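Local coordinates for protein enterochelin esterase (PDB 3MGA) that probably hydrolyses the ester bonds of the siderophore enterobactin (enterochelin) in its ferric form, as an esterase of the alpha/beta-hydrolase clan, at residues M217-A222 with G390-G395; L252-D257 with E326-T331; V346-V351 with L386-G391. All blocks are in the same frame, centred on the assembly; numbering follows the deposited sequence. Where two conformers were deposited one is given.

Contact 1 (M217-A222 with G390-G395); sequences MPVWPA and GGLTQG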
HETATM    1  N   MSE A 217     -10.074  -2.555   1.905  0.60 39.56           N
HETATM    2  CA  MSE A 217      -9.663  -3.548   0.939  0.60 39.78           C
HETATM    3  C   MSE A 217      -9.517  -4.873   1.689  0.60 38.16           C
HETATM    4  O   MSE A 217      -8.405  -5.305   1.990  0.60 37.48           O
HETATM    5  CB  MSE A 217      -8.370  -3.037   0.313  0.60 40.05           C
HETATM    6  CG  MSE A 217      -7.809  -3.810  -0.826  0.60 42.83           C
HETATM    7 SE   MSE A 217      -6.499  -2.667  -1.722  0.60 48.39          SE
HETATM    8  CE  MSE A 217      -7.726  -1.412  -2.530  0.60 48.68           C
ATOM      9  N   PRO A 218     -10.664  -5.513   2.013  1.00 38.05           N
ATOM     10  CA  PRO A 218     -10.703  -6.778   2.788  1.00 36.96           C
ATOM     11  C   PRO A 218      -9.806  -7.881   2.262  1.00 36.59           C
ATOM     12  O   PRO A 218      -9.950  -8.321   1.125  1.00 38.30           O
ATOM     13  CB  PRO A 218     -12.186  -7.187   2.744  1.00 37.60           C
ATOM     14  CG  PRO A 218     -12.922  -5.911   2.495  1.00 38.05           C
ATOM     15  CD  PRO A 218     -12.018  -5.120   1.578  1.00 39.34           C
ATOM     16  N   VAL A 219      -8.892  -8.325   3.117  1.00 35.91           N
ATOM     17  CA  VAL A 219      -7.908  -9.338   2.765  1.00 35.60           C
ATOM     18  C   VAL A 219      -8.401 -10.790   2.917  1.00 36.14           C
ATOM     19  O   VAL A 219      -7.771 -11.708   2.398  1.00 35.38           O
ATOM     20  CB  VAL A 219      -6.646  -9.134   3.640  1.00 35.10           C
ATOM     21  CG1 VAL A 219      -6.929  -9.536   5.088  1.00 34.39           C
ATOM     22  CG2 VAL A 219      -5.466  -9.900   3.100  1.00 36.15           C
ATOM     23  N   TRP A 220      -9.550 -10.993   3.562  1.00 36.17           N
ATOM     24  CA  TRP A 220     -10.040 -12.365   3.834  1.00 36.83           C
ATOM     25  C   TRP A 220     -10.220 -13.242   2.575  1.00 38.44           C
ATOM     26  O   TRP A 220      -9.662 -14.342   2.500  1.00 38.94           O
ATOM     27  CB  TRP A 220     -11.375 -12.365   4.589  1.00 36.39           C
ATOM     28  CG  TRP A 220     -11.660 -11.193   5.488  1.00 36.46           C
ATOM     29  CD1 TRP A 220     -12.692 -10.316   5.356  1.00 36.77           C
ATOM     30  CD2 TRP A 220     -10.910 -10.759   6.631  1.00 36.68           C
ATOM     31  NE1 TRP A 220     -12.647  -9.380   6.353  1.00 39.49           N
ATOM     32  CE2 TRP A 220     -11.564  -9.628   7.151  1.00 38.51           C
ATOM     33  CE3 TRP A 220      -9.759 -11.219   7.271  1.00 37.36           C
ATOM     34  CZ2 TRP A 220     -11.110  -8.955   8.281  1.00 38.09           C
ATOM     35  CZ3 TRP A 220      -9.307 -10.543   8.396  1.00 36.76           C
ATOM     36  CH2 TRP A 220      -9.977  -9.427   8.883  1.00 35.72           C
ATOM     37  N   PRO A 221     -11.014 -12.768   1.588  1.00 37.98           N
ATOM     38  CA  PRO A 221     -11.225 -13.597   0.404  1.00 38.36           C
ATOM     39  C   PRO A 221      -9.936 -14.054  -0.271  1.00 37.44           C
ATOM     40  O   PRO A 221      -9.844 -15.215  -0.685  1.00 36.81           O
ATOM     41  CB  PRO A 221     -12.043 -12.691  -0.525  1.00 40.36           C
ATOM     42  CG  PRO A 221     -12.708 -11.713   0.389  1.00 39.27           C
ATOM     43  CD  PRO A 221     -11.731 -11.483   1.493  1.00 37.78           C
ATOM     44  N   ALA A 222      -8.952 -13.157  -0.365  1.00 35.69           N
ATOM     45  CA  ALA A 222      -7.664 -13.476  -0.993  1.00 35.09           C
ATOM     46  C   ALA A 222      -6.886 -14.505  -0.186  1.00 34.80           C
ATOM     47  O   ALA A 222      -6.255 -15.399  -0.754  1.00 35.45           O
ATOM     48  CB  ALA A 222      -6.832 -12.224  -1.177  1.00 33.61           C
ATOM     49  N   GLY A 390      -1.187  -7.066  -3.445  1.00 35.33           N
ATOM     50  CA  GLY A 390      -0.616  -8.238  -4.112  1.00 35.49           C
ATOM     51  C   GLY A 390       0.695  -8.667  -3.491  1.00 34.90           C
ATOM     52  O   GLY A 390       0.994  -9.852  -3.395  1.00 33.42           O
ATOM     53  N   GLY A 391       1.495  -7.694  -3.076  1.00 35.83           N
ATOM     54  CA  GLY A 391       2.783  -7.991  -2.458  1.00 36.08           C
ATOM     55  C   GLY A 391       2.589  -8.553  -1.068  1.00 35.37           C
ATOM     56  O   GLY A 391       3.459  -9.250  -0.534  1.00 35.28           O
ATOM     57  N   LEU A 392       1.438  -8.249  -0.482  1.00 34.91           N
ATOM     58  CA  LEU A 392       1.128  -8.721   0.849  1.00 35.54           C
ATOM     59  C   LEU A 392       0.976 -10.248   0.770  1.00 35.10           C
ATOM     60  O   LEU A 392       1.589 -10.979   1.544  1.00 35.72           O
ATOM     61  CB  LEU A 392      -0.168  -8.083   1.362  1.00 35.65           C
ATOM     62  CG  LEU A 392      -0.325  -7.878   2.874  1.00 38.90           C
ATOM     63  CD1 LEU A 392      -1.802  -7.553   3.188  1.00 39.35           C
ATOM     64  CD2 LEU A 392       0.128  -9.066   3.684  1.00 38.99           C
ATOM     65  N   THR A 393       0.173 -10.725  -0.180  1.00 34.52           N
ATOM     66  CA  THR A 393      -0.058 -12.162  -0.315  1.00 34.82           C
ATOM     67  C   THR A 393       1.171 -12.885  -0.843  1.00 34.94           C
ATOM     68  O   THR A 393       1.465 -14.004  -0.407  1.00 34.45           O
ATOM     69  CB  THR A 393      -1.288 -12.497  -1.194  1.00 35.28           C
ATOM     70  OG1 THR A 393      -1.121 -11.942  -2.505  1.00 34.09           O
ATOM     71  CG2 THR A 393      -2.554 -11.962  -0.561  1.00 33.57           C
ATOM     72  N   GLN A 394       1.891 -12.254  -1.772  1.00 34.51           N
ATOM     73  CA  GLN A 394       3.111 -12.860  -2.314  1.00 35.79           C
ATOM     74  C   GLN A 394       4.191 -12.935  -1.238  1.00 35.14           C
ATOM     75  O   GLN A 394       4.946 -13.904  -1.170  1.00 36.59           O
ATOM     76  CB  GLN A 394       3.632 -12.088  -3.522  1.00 36.79           C
ATOM     77  CG  GLN A 394       4.905 -12.679  -4.117  1.00 39.67           C
ATOM     78  CD  GLN A 394       4.717 -14.092  -4.639  1.00 43.01           C
ATOM     79  OE1 GLN A 394       4.039 -14.314  -5.645  1.00 44.12           O
ATOM     80  NE2 GLN A 394       5.373 -15.050  -3.991  1.00 47.48           N
ATOM     81  N   GLY A 395       4.250 -11.906  -0.401  1.00 35.01           N
ATOM     82  CA  GLY A 395       5.212 -11.832   0.684  1.00 35.42           C
ATOM     83  C   GLY A 395       5.025 -12.925   1.707  1.00 35.79           C
ATOM     84  O   GLY A 395       5.990 -13.459   2.222  1.00 35.74           O
TER
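Val219 has chi1 71°, which turns CG1 back over a face of the Trp220 ring, near its rim, and swings CG2 anti to the backbone N and across to Leu392. Leu392 meets it with a nearly extended side chain (chi2 -166°), and Val219 CG2 lies 4.4 Å from Leu392 CD1. The next residue, Thr393, has chi1 59°. This directs CG2 outward, where it faces the methyl of Ala222, with Ala222 CB and Thr393 CG2 4.3 Å apart. These two methyl pairs carry the approach of 217-222 to helix 385-399.

The same rotation keeps the hydroxyl off the apolar seam. Thr393 OG1 has two acceptors within reach, Pro161 O and Gly390 O, the latter one turn back in the helix and 3.1 Å from Thr393 OG1. The buried polar atom is thus satisfied from outside the seam.

The interface is loose and apolar: it buries 107 Å² summed over both sides, and the nearest CA atoms, Ala222 CA and Thr393 CA, are 7.7 Å apart. Trp163 touches both Ala222 and Thr393. Leu392 also packs on Trp213 of helix 210-216 and on Leu310 and Gln312 of strand 308-312, so the start of helix 220-228 rests on helix 385-399, which itself lies against the mainly parallel central sheet of an alpha/beta-hydrolase fold.

Contact 2 (L252-D257 with E326-T331); sequences LPCNAD and EGEVIT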
ATOM      1  N   LEU A 252       3.847   3.577  15.392  1.00 40.26           N
ATOM      2  CA  LEU A 252       4.532   2.730  14.418  1.00 39.80           C
ATOM      3  C   LEU A 252       6.005   3.059  14.137  1.00 41.37           C
ATOM      4  O   LEU A 252       6.804   2.140  13.935  1.00 41.66           O
ATOM      5  CB  LEU A 252       3.758   2.679  13.089  1.00 38.32           C
ATOM      6  CG  LEU A 252       2.385   1.993  13.093  1.00 36.91           C
ATOM      7  CD1 LEU A 252       1.822   1.922  11.661  1.00 35.44           C
ATOM      8  CD2 LEU A 252       2.471   0.597  13.677  1.00 32.75           C
ATOM      9  N   PRO A 253       6.381   4.349  14.102  1.00 42.03           N
ATOM     10  CA  PRO A 253       7.794   4.592  13.789  1.00 42.76           C
ATOM     11  C   PRO A 253       8.776   4.334  14.931  1.00 44.62           C
ATOM     12  O   PRO A 253       9.173   5.258  15.659  1.00 46.64           O
ATOM     13  CB  PRO A 253       7.817   6.060  13.355  1.00 43.36           C
ATOM     14  CG  PRO A 253       6.655   6.658  13.936  1.00 44.59           C
ATOM     15  CD  PRO A 253       5.595   5.589  14.061  1.00 42.46           C
ATOM     16  N   CYS A 254       9.172   3.073  15.062  1.00 44.03           N
ATOM     17  CA  CYS A 254      10.132   2.647  16.074  1.00 45.00           C
ATOM     18  C   CYS A 254       9.737   3.029  17.499  1.00 46.07           C
ATOM     19  O   CYS A 254      10.506   3.651  18.221  1.00 47.46           O
ATOM     20  CB  CYS A 254      11.528   3.191  15.740  1.00 46.73           C
ATOM     21  SG  CYS A 254      12.136   2.701  14.103  0.82 43.24           S
ATOM     22  N   ASN A 255       8.523   2.651  17.889  1.00 46.20           N
ATOM     23  CA  ASN A 255       8.037   2.884  19.252  1.00 48.09           C
ATOM     24  C   ASN A 255       8.034   1.520  19.949  1.00 47.31           C
ATOM     25  O   ASN A 255       7.248   0.642  19.599  1.00 45.73           O
ATOM     26  CB  ASN A 255       6.640   3.502  19.248  1.00 47.23           C
ATOM     27  CG  ASN A 255       6.164   3.892  20.639  1.00 51.38           C
ATOM     28  OD1 ASN A 255       6.812   3.593  21.643  1.00 56.99           O
ATOM     29  ND2 ASN A 255       5.026   4.572  20.699  1.00 51.98           N
ATOM     30  N   ALA A 256       8.917   1.355  20.929  1.00 48.67           N
ATOM     31  CA  ALA A 256       9.061   0.078  21.639  1.00 48.50           C
ATOM     32  C   ALA A 256       7.822  -0.345  22.402  1.00 46.85           C
ATOM     33  O   ALA A 256       7.500  -1.524  22.429  1.00 46.83           O
ATOM     34  CB  ALA A 256      10.282   0.108  22.565  1.00 49.80           C
ATOM     35  N   ASP A 257       7.123   0.601  23.017  1.00 47.09           N
ATOM     36  CA  ASP A 257       5.907   0.256  23.769  1.00 46.14           C
ATOM     37  C   ASP A 257       4.858  -0.443  22.935  1.00 42.53           C
ATOM     38  O   ASP A 257       4.190  -1.344  23.422  1.00 42.42           O
ATOM     39  CB  ASP A 257       5.304   1.477  24.471  1.00 46.88           C
ATOM     40  CG  ASP A 257       6.044   1.838  25.739  1.00 51.32           C
ATOM     41  OD1 ASP A 257       6.967   1.081  26.119  1.00 51.87           O
ATOM     42  OD2 ASP A 257       5.688   2.862  26.371  1.00 53.71           O
ATOM     43  N   GLU A 326      19.626   8.299   4.922  1.00138.80           N
ATOM     44  CA  GLU A 326      19.754   8.239   6.382  1.00139.37           C
ATOM     45  C   GLU A 326      18.425   7.853   7.042  1.00140.19           C
ATOM     46  O   GLU A 326      17.367   8.377   6.688  1.00143.16           O
ATOM     47  CB  GLU A 326      20.277   9.561   6.974  1.00145.06           C
ATOM     48  CG  GLU A 326      21.771   9.843   6.733  1.00143.12           C
ATOM     49  CD  GLU A 326      22.125  10.127   5.284  1.00140.70           C
ATOM     50  OE1 GLU A 326      21.258  10.633   4.539  1.00143.02           O
ATOM     51  OE2 GLU A 326      23.288   9.874   4.900  1.00136.03           O
ATOM     52  N   GLY A 327      18.499   6.928   7.996  1.00137.79           N
ATOM     53  CA  GLY A 327      17.326   6.455   8.729  1.00138.51           C
ATOM     54  C   GLY A 327      17.699   6.020  10.135  1.00140.20           C
ATOM     55  O   GLY A 327      18.866   5.748  10.413  1.00139.66           O
ATOM     56  N   GLU A 328      16.711   5.949  11.025  1.00143.15           N
ATOM     57  CA  GLU A 328      16.961   5.552  12.413  1.00146.76           C
ATOM     58  C   GLU A 328      17.341   4.074  12.470  1.00141.62           C
ATOM     59  O   GLU A 328      18.337   3.708  13.097  1.00143.47           O
ATOM     60  CB  GLU A 328      15.737   5.849  13.292  1.00152.75           C
ATOM     61  CG  GLU A 328      15.975   5.723  14.812  1.00160.16           C
ATOM     62  CD  GLU A 328      16.160   4.293  15.305  1.00157.53           C
ATOM     63  OE1 GLU A 328      16.752   4.118  16.390  1.00163.20           O
ATOM     64  OE2 GLU A 328      15.720   3.348  14.617  1.00150.59           O
ATOM     65  N   VAL A 329      16.549   3.232  11.809  1.00135.84           N
ATOM     66  CA  VAL A 329      16.813   1.791  11.774  1.00131.90           C
ATOM     67  C   VAL A 329      18.111   1.493  11.014  1.00128.85           C
ATOM     68  O   VAL A 329      18.841   0.561  11.356  1.00129.47           O
ATOM     69  CB  VAL A 329      15.644   1.019  11.132  1.00127.52           C
ATOM     70  CG1 VAL A 329      15.975  -0.459  11.020  1.00124.67           C
ATOM     71  CG2 VAL A 329      14.377   1.217  11.942  1.00130.36           C
ATOM     72  N   ILE A 330      18.394   2.299   9.992  1.00126.25           N
ATOM     73  CA  ILE A 330      19.605   2.136   9.187  1.00123.59           C
ATOM     74  C   ILE A 330      20.854   2.478  10.008  1.00126.75           C
ATOM     75  O   ILE A 330      21.933   1.949   9.748  1.00125.97           O
ATOM     76  CB  ILE A 330      19.558   3.007   7.903  1.00121.50           C
ATOM     77  CG1 ILE A 330      18.341   2.631   7.045  1.00119.81           C
ATOM     78  CG2 ILE A 330      20.841   2.844   7.090  1.00119.44           C
ATOM     79  CD1 ILE A 330      18.199   3.445   5.767  1.00119.70           C
ATOM     80  N   THR A 331      20.696   3.352  11.002  1.00131.32           N
ATOM     81  CA  THR A 331      21.804   3.762  11.871  1.00136.19           C
ATOM     82  C   THR A 331      22.155   2.683  12.905  1.00140.11           C
ATOM     83  O   THR A 331      23.334   2.438  13.171  1.00142.54           O
ATOM     84  CB  THR A 331      21.481   5.081  12.618  1.00142.31           C
ATOM     85  OG1 THR A 331      21.163   6.110  11.673  1.00139.78           O
ATOM     86  CG2 THR A 331      22.664   5.528  13.472  1.00148.38           C
TER
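Cys254 is the residue through which 252-257 meets the first turn of helix 328-335. Taken in order along that turn, Gly327 comes first, in the N-cap position just before the helix.

Glu328 follows, its chain bent at chi2 (-71°), which curls the carboxylate back toward Cys254. Glu328 OE2 lies 3.7 Å from Cys254 SG, but this glutamate is poorly ordered and also touches a crystal neighbour, so the proximity is weak evidence of any defined interaction.

Val329 gives the firmer contact. Its CG1 is anti to the backbone N (chi1 176°), which leaves CG2 on the side facing the loop, and Val329 CG2 sits 3.4 Å from Cys254 SG, a tight apolar touch. The valine is buried, its other neighbours including Leu293 and Leu300 of helix 290-301.

Thr331 closes the turn: Thr331 OG1 bonds to Gly327 O at 2.6 Å, with the donor tilted 23° from the carbonyl plane. On the facing segment, Pro253 centres an inverse gamma turn and Asn255 caps helix 256-273 through a weak bond, Asp257 N to Asn255 OD1 at 3.3 Å. Cys254 lies between the two features, and Trp318 touches both Cys254 and Glu328.

Chemically, then, the contact rests on sulfur against a methyl group. With 95 Å² buried and the carboxylate uncertain, it is plain, modest van der Waals packing within the alpha/beta-hydrolase domain, between the loop leading into helix 256-273 and the first turn of helix 328-335.

Contact 3 (V346-V351 with L386-G391); sequences VLEAGV and LCWRGG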
ATOM      1  N   VAL A 346      11.280  -9.870   3.677  1.00 39.82           N
ATOM      2  CA  VAL A 346      10.800  -9.512   2.360  1.00 39.27           C
ATOM      3  C   VAL A 346      10.832  -7.988   2.389  1.00 39.36           C
ATOM      4  O   VAL A 346      10.211  -7.355   3.248  1.00 37.29           O
ATOM      5  CB  VAL A 346       9.378 -10.010   2.080  1.00 39.26           C
ATOM      6  CG1 VAL A 346       8.839  -9.375   0.786  1.00 40.45           C
ATOM      7  CG2 VAL A 346       9.345 -11.529   2.001  1.00 39.52           C
ATOM      8  N   LEU A 347      11.586  -7.402   1.476  1.00 39.58           N
ATOM      9  CA  LEU A 347      11.737  -5.970   1.444  1.00 40.83           C
ATOM     10  C   LEU A 347      11.263  -5.513   0.075  1.00 40.13           C
ATOM     11  O   LEU A 347      11.905  -5.766  -0.942  1.00 40.33           O
ATOM     12  CB  LEU A 347      13.204  -5.629   1.722  1.00 42.39           C
ATOM     13  CG  LEU A 347      13.574  -4.233   2.204  1.00 44.85           C
ATOM     14  CD1 LEU A 347      12.801  -3.873   3.462  1.00 45.23           C
ATOM     15  CD2 LEU A 347      15.075  -4.168   2.456  1.00 44.79           C
ATOM     16  N   GLU A 348      10.087  -4.892   0.059  1.00 39.43           N
ATOM     17  CA  GLU A 348       9.471  -4.424  -1.168  1.00 39.32           C
ATOM     18  C   GLU A 348       9.382  -2.909  -1.227  1.00 39.07           C
ATOM     19  O   GLU A 348       9.172  -2.245  -0.207  1.00 39.56           O
ATOM     20  CB  GLU A 348       8.077  -5.027  -1.304  1.00 39.02           C
ATOM     21  CG  GLU A 348       7.208  -4.362  -2.366  1.00 42.71           C
ATOM     22  CD  GLU A 348       5.790  -4.863  -2.335  1.00 47.79           C
ATOM     23  OE1 GLU A 348       5.606  -6.103  -2.354  1.00 52.92           O
ATOM     24  OE2 GLU A 348       4.860  -4.019  -2.314  1.00 46.72           O
ATOM     25  N   ALA A 349       9.532  -2.382  -2.438  1.00 39.31           N
ATOM     26  CA  ALA A 349       9.462  -0.946  -2.703  1.00 40.40           C
ATOM     27  C   ALA A 349       9.265  -0.737  -4.199  1.00 40.58           C
ATOM     28  O   ALA A 349       9.751  -1.529  -5.010  1.00 42.01           O
ATOM     29  CB  ALA A 349      10.712  -0.255  -2.230  1.00 41.61           C
ATOM     30  N   GLY A 350       8.542   0.317  -4.561  1.00 40.23           N
ATOM     31  CA  GLY A 350       8.255   0.605  -5.959  1.00 40.34           C
ATOM     32  C   GLY A 350       9.191   1.634  -6.566  1.00 42.12           C
ATOM     33  O   GLY A 350       9.686   2.511  -5.870  1.00 40.18           O
ATOM     34  N   VAL A 351       9.419   1.518  -7.876  1.00 43.54           N
ATOM     35  CA  VAL A 351      10.289   2.434  -8.609  1.00 45.44           C
ATOM     36  C   VAL A 351       9.622   3.802  -8.799  1.00 48.01           C
ATOM     37  O   VAL A 351      10.286   4.769  -9.184  1.00 49.25           O
ATOM     38  CB  VAL A 351      10.726   1.849  -9.983  1.00 47.45           C
ATOM     39  CG1 VAL A 351      11.600   0.628  -9.788  1.00 46.89           C
ATOM     40  CG2 VAL A 351       9.512   1.512 -10.875  1.00 44.38           C
ATOM     41  N   LEU A 386      -3.046  -0.501  -3.902  1.00 34.22           N
ATOM     42  CA  LEU A 386      -3.484  -1.410  -4.951  1.00 34.18           C
ATOM     43  C   LEU A 386      -2.340  -2.386  -5.269  1.00 33.43           C
ATOM     44  O   LEU A 386      -2.574  -3.565  -5.516  1.00 33.43           O
ATOM     45  CB  LEU A 386      -3.891  -0.644  -6.198  1.00 35.71           C
ATOM     46  CG  LEU A 386      -4.390  -1.470  -7.383  1.00 35.89           C
ATOM     47  CD1 LEU A 386      -5.726  -2.074  -7.058  1.00 37.14           C
ATOM     48  CD2 LEU A 386      -4.488  -0.589  -8.621  1.00 37.19           C
ATOM     49  N   CYS A 387      -1.104  -1.898  -5.243  1.00 34.17           N
ATOM     50  CA  CYS A 387       0.065  -2.744  -5.494  1.00 34.18           C
ATOM     51  C   CYS A 387       0.393  -3.550  -4.256  1.00 33.61           C
ATOM     52  O   CYS A 387       0.675  -4.757  -4.344  1.00 32.68           O
ATOM     53  CB  CYS A 387       1.299  -1.914  -5.874  1.00 34.31           C
ATOM     54  SG  CYS A 387       1.122  -0.893  -7.346  1.00 42.60           S
ATOM     55  N   TRP A 388       0.364  -2.892  -3.093  1.00 34.41           N
ATOM     56  CA  TRP A 388       0.702  -3.580  -1.848  1.00 33.28           C
ATOM     57  C   TRP A 388      -0.175  -4.789  -1.591  1.00 32.91           C
ATOM     58  O   TRP A 388       0.303  -5.784  -1.069  1.00 33.71           O
ATOM     59  CB  TRP A 388       0.628  -2.681  -0.603  1.00 34.04           C
ATOM     60  CG  TRP A 388       1.414  -1.411  -0.627  1.00 33.82           C
ATOM     61  CD1 TRP A 388       2.616  -1.201  -1.217  1.00 35.06           C
ATOM     62  CD2 TRP A 388       1.118  -0.217   0.112  1.00 33.71           C
ATOM     63  NE1 TRP A 388       3.052   0.082  -0.968  1.00 35.10           N
ATOM     64  CE2 TRP A 388       2.154   0.699  -0.139  1.00 34.89           C
ATOM     65  CE3 TRP A 388       0.055   0.177   0.937  1.00 36.71           C
ATOM     66  CZ2 TRP A 388       2.157   1.992   0.396  1.00 40.33           C
ATOM     67  CZ3 TRP A 388       0.061   1.471   1.469  1.00 34.74           C
ATOM     68  CH2 TRP A 388       1.103   2.353   1.200  1.00 36.01           C
ATOM     69  N   ARG A 389      -1.453  -4.725  -1.949  1.00 33.84           N
ATOM     70  CA  ARG A 389      -2.341  -5.861  -1.669  1.00 35.41           C
ATOM     71  C   ARG A 389      -1.783  -7.155  -2.256  1.00 34.84           C
ATOM     72  O   ARG A 389      -1.890  -8.212  -1.639  1.00 35.83           O
ATOM     73  CB  ARG A 389      -3.766  -5.635  -2.189  1.00 37.15           C
ATOM     74  CG  ARG A 389      -3.968  -5.930  -3.674  1.00 37.99           C
ATOM     75  CD  ARG A 389      -5.386  -5.676  -4.084  1.00 36.55           C
ATOM     76  NE  ARG A 389      -5.650  -6.123  -5.447  1.00 38.66           N
ATOM     77  CZ  ARG A 389      -6.853  -6.109  -6.018  1.00 38.22           C
ATOM     78  NH1 ARG A 389      -7.002  -6.544  -7.261  1.00 40.31           N
ATOM     79  NH2 ARG A 389      -7.908  -5.666  -5.349  1.00 37.82           N
ATOM     80  N   GLY A 390      -1.187  -7.066  -3.445  1.00 35.33           N
ATOM     81  CA  GLY A 390      -0.616  -8.238  -4.112  1.00 35.49           C
ATOM     82  C   GLY A 390       0.695  -8.667  -3.491  1.00 34.90           C
ATOM     83  O   GLY A 390       0.994  -9.852  -3.395  1.00 33.42           O
ATOM     84  N   GLY A 391       1.495  -7.694  -3.076  1.00 35.83           N
ATOM     85  CA  GLY A 391       2.783  -7.991  -2.458  1.00 36.08           C
ATOM     86  C   GLY A 391       2.589  -8.553  -1.068  1.00 35.37           C
ATOM     87  O   GLY A 391       3.459  -9.250  -0.534  1.00 35.28           O
TER
HETATM   88  O   HOH W   1       6.086  -8.571  -1.374  1.00 44.30           O
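The carboxylate of Glu348 reaches from strand 344-350 to helix 385-399, placing one oxygen at the backbone of Gly391 and the other at the rim of Trp388. Three torsions set this. CG is anti to the backbone N (chi1 166°) and the chain stays extended at chi2, so the glutamate spans the full gap between strand and helix. The last torsion (chi3 -51°) then turns the carboxylate so that its two oxygens serve separate neighbours.

Glu348 OE1 comes to 3.4 Å from Gly391 CA, where the helix has only backbone to present. A water completes this end: it donates to Glu348 OE1 at 2.7 Å and to Gly391 O at 2.8 Å, linking side chain and helix carbonyl indirectly.

Glu348 OE2 sits at the edge of the indole, near the ring plane and 3.8 Å from Trp388 CD1, which makes this an edge approach; the carboxylate and ring planes are 35° apart. The indole is itself held by a hydrogen bond from its NE1 to Ser313 OG and by the ring of His383, which packs against it edge-to-face.

Gln312, from the adjoining strand 308-312, ties the two partners together, since its NE2 hydrogen-bonds both to Glu348 OE2 and to Trp388 O. The neighbouring strand residue Ala349 points away from the helix and touches helix 354-367, on the other face of the sheet, in the layered manner of an alpha/beta-hydrolase fold.

The chemistry implies a buried carboxylate supported at both oxygens, by a water at OE1 and an amide N-H at OE2. The polar links between strand and helix therefore run through a water and Gln312, beside direct van der Waals touches, with 119 Å² of surface buried between the segments.

From the N terminus, contact 1 opens first, at 217-222, and its loop ends at 390-395. Contact 2 starts at 252-257 and closes at 326-331, nested within that loop. Contact 3 then opens at 346-351, in series after contact 2, and closes at 386-391, sharing Gly390 and Gly391 with contact 1. Contacts 1 and 3 are neighbours, their centres about 11 Å apart, and both use helix 385-399, which they tie to the start of helix 220-228 and to strand 344-350 of the central sheet. Contact 2, with its centre about 26 Å from that of contact 1, instead joins the loop leading into helix 256-273 to the first turn of helix 328-335.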